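Local coordinates for superantigen-like protein (Staphylococcus aureus, PDB 4O1N), which probably promotes virulence by proteolytically cleaving host collagens and cytokines, as a secreted member of the staphylococcal/streptococcal toxin family, at residues L151-R154 against A155-H159. Numbering follows the deposited sequence.
Sequences LRER and AIKQH
With CG of Glu153 turned anti to its own N (chi1 172°) and CG of Lys157 anti to its carbonyl carbon (chi1 -67°), two extended side chains one turn apart converge along helix 144-159 of the beta-grasp domain. Their ends form an i to i+4 salt bridge, a long one: Glu153 OE2 lies 3.7 Å from Lys157 NZ. The other carboxylate oxygen, OE1, pairs with Arg150, so the acid is shared between two bases. Alpha-helical geometry is evident from four consecutive i to i+4 bonds. Ala155 N reaches Leu151 O at 3.0 Å, with an N-H...O angle of 167°, and Ile156 N reaches Arg152 O at 2.7 Å; Lys157 N to Glu153 O and Gln158 N to Arg154 O continue the series. Leu151, Ala155 and His159 identify the face laid on the five-stranded beta-grasp sheet, since their side chains touch its strand 203-210. Arg152 NE forms a salt bridge with Asp148 one turn back, while NH1 hydrogen-bonds to Tyr162 OH and Gln187 O beyond the helix. The same i to i+4 spacing brings Arg154 CG within 4.0 Å of Gln158 CG, past which the polar ends part. Arg154 O also faces the His159 ring edge, 3.6 Å from ND1.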
loop_
_atom_site.group_PDB
_atom_site.type_symbol
_atom_site.label_atom_id
_atom_site.label_comp_id
_atom_site.label_asym_id
_atom_site.label_seq_id
_atom_site.Cartn_x
_atom_site.Cartn_y
_atom_site.Cartn_z
ATOM N N LEU A 151 4.602 -4.226 4.721
ATOM C CA LEU A 151 4.904 -5.564 5.222
ATOM C C LEU A 151 6.199 -6.008 4.581
ATOM O O LEU A 151 7.049 -6.583 5.256
ATOM C CB LEU A 151 3.780 -6.529 4.916
ATOM C CG LEU A 151 2.510 -6.182 5.688
ATOM C CD1 LEU A 151 1.253 -6.820 5.089
ATOM C CD2 LEU A 151 2.657 -6.625 7.128
ATOM N N ARG A 152 6.377 -5.719 3.292
ATOM C CA ARG A 152 7.598 -6.159 2.638
ATOM C C ARG A 152 8.794 -5.413 3.181
ATOM O O ARG A 152 9.852 -6.008 3.409
ATOM C CB ARG A 152 7.519 -6.025 1.137
ATOM C CG ARG A 152 6.501 -6.956 0.508
ATOM C CD ARG A 152 6.720 -7.122 -0.998
ATOM N NE ARG A 152 5.466 -7.443 -1.701
ATOM C CZ ARG A 152 5.363 -8.131 -2.839
ATOM N NH1 ARG A 152 6.426 -8.608 -3.458
ATOM N NH2 ARG A 152 4.170 -8.339 -3.368
ATOM N N GLU A 153 8.608 -4.123 3.442
ATOM C CA GLU A 153 9.627 -3.314 4.086
ATOM C C GLU A 153 10.068 -3.997 5.357
ATOM O O GLU A 153 11.266 -4.160 5.578
ATOM C CB GLU A 153 9.105 -1.905 4.410
ATOM C CG GLU A 153 10.068 -1.069 5.265
ATOM C CD GLU A 153 9.655 0.394 5.439
ATOM O OE1 GLU A 153 8.479 0.676 5.722
ATOM O OE2 GLU A 153 10.530 1.270 5.311
ATOM N N ARG A 154 9.124 -4.442 6.185
ATOM C CA ARG A 154 9.527 -5.103 7.402
ATOM C C ARG A 154 10.230 -6.453 7.212
ATOM O O ARG A 154 11.218 -6.725 7.895
ATOM C CB ARG A 154 8.383 -5.268 8.385
ATOM C CG ARG A 154 8.974 -5.270 9.781
ATOM C CD ARG A 154 8.186 -6.038 10.798
ATOM N NE ARG A 154 7.216 -5.160 11.388
ATOM C CZ ARG A 154 6.918 -5.105 12.663
ATOM N NH1 ARG A 154 7.546 -5.868 13.545
ATOM N NH2 ARG A 154 5.967 -4.250 13.046
ATOM N N ALA A 155 9.723 -7.291 6.311
ATOM C CA ALA A 155 10.356 -8.580 6.020
ATOM C C ALA A 155 11.764 -8.368 5.465
ATOM O O ALA A 155 12.696 -9.160 5.758
ATOM C CB ALA A 155 9.510 -9.385 5.034
ATOM N N ILE A 156 11.922 -7.310 4.663
ATOM C CA ILE A 156 13.216 -6.998 4.104
ATOM C C ILE A 156 14.186 -6.465 5.157
ATOM O O ILE A 156 15.325 -6.879 5.237
ATOM C CB ILE A 156 13.126 -5.961 2.980
ATOM C CG1 ILE A 156 12.392 -6.532 1.783
ATOM C CG2 ILE A 156 14.525 -5.506 2.562
ATOM C CD1 ILE A 156 11.976 -5.485 0.774
ATOM N N LYS A 157 13.753 -5.526 5.966
ATOM C CA LYS A 157 14.699 -4.878 6.842
ATOM C C LYS A 157 15.075 -5.681 8.056
ATOM O O LYS A 157 16.215 -5.656 8.446
ATOM C CB LYS A 157 14.220 -3.475 7.198
ATOM C CG LYS A 157 14.240 -2.606 5.952
ATOM C CD LYS A 157 14.182 -1.112 6.228
ATOM C CE LYS A 157 14.697 -0.335 5.005
ATOM N NZ LYS A 157 14.213 1.072 4.972
ATOM N N GLN A 158 14.152 -6.459 8.604
ATOM C CA GLN A 158 14.419 -7.234 9.833
ATOM C C GLN A 158 14.604 -8.722 9.641
ATOM O O GLN A 158 15.092 -9.378 10.556
ATOM C CB GLN A 158 13.277 -7.067 10.817
ATOM C CG GLN A 158 12.768 -5.653 10.964
ATOM C CD GLN A 158 13.321 -4.965 12.182
ATOM O OE1 GLN A 158 12.558 -4.432 13.009
ATOM N NE2 GLN A 158 14.662 -4.958 12.306
ATOM N N HIS A 159 14.173 -9.272 8.502
ATOM C CA HIS A 159 14.319 -10.698 8.254
ATOM C C HIS A 159 15.016 -11.001 6.932
ATOM O O HIS A 159 15.071 -12.105 6.543
ATOM C CB HIS A 159 12.966 -11.379 8.333
ATOM C CG HIS A 159 12.206 -11.020 9.562
ATOM N ND1 HIS A 159 11.469 -9.862 9.666
ATOM C CD2 HIS A 159 12.084 -11.649 10.751
ATOM C CE1 HIS A 159 10.919 -9.796 10.864
ATOM N NE2 HIS A 159 11.284 -10.867 11.543
#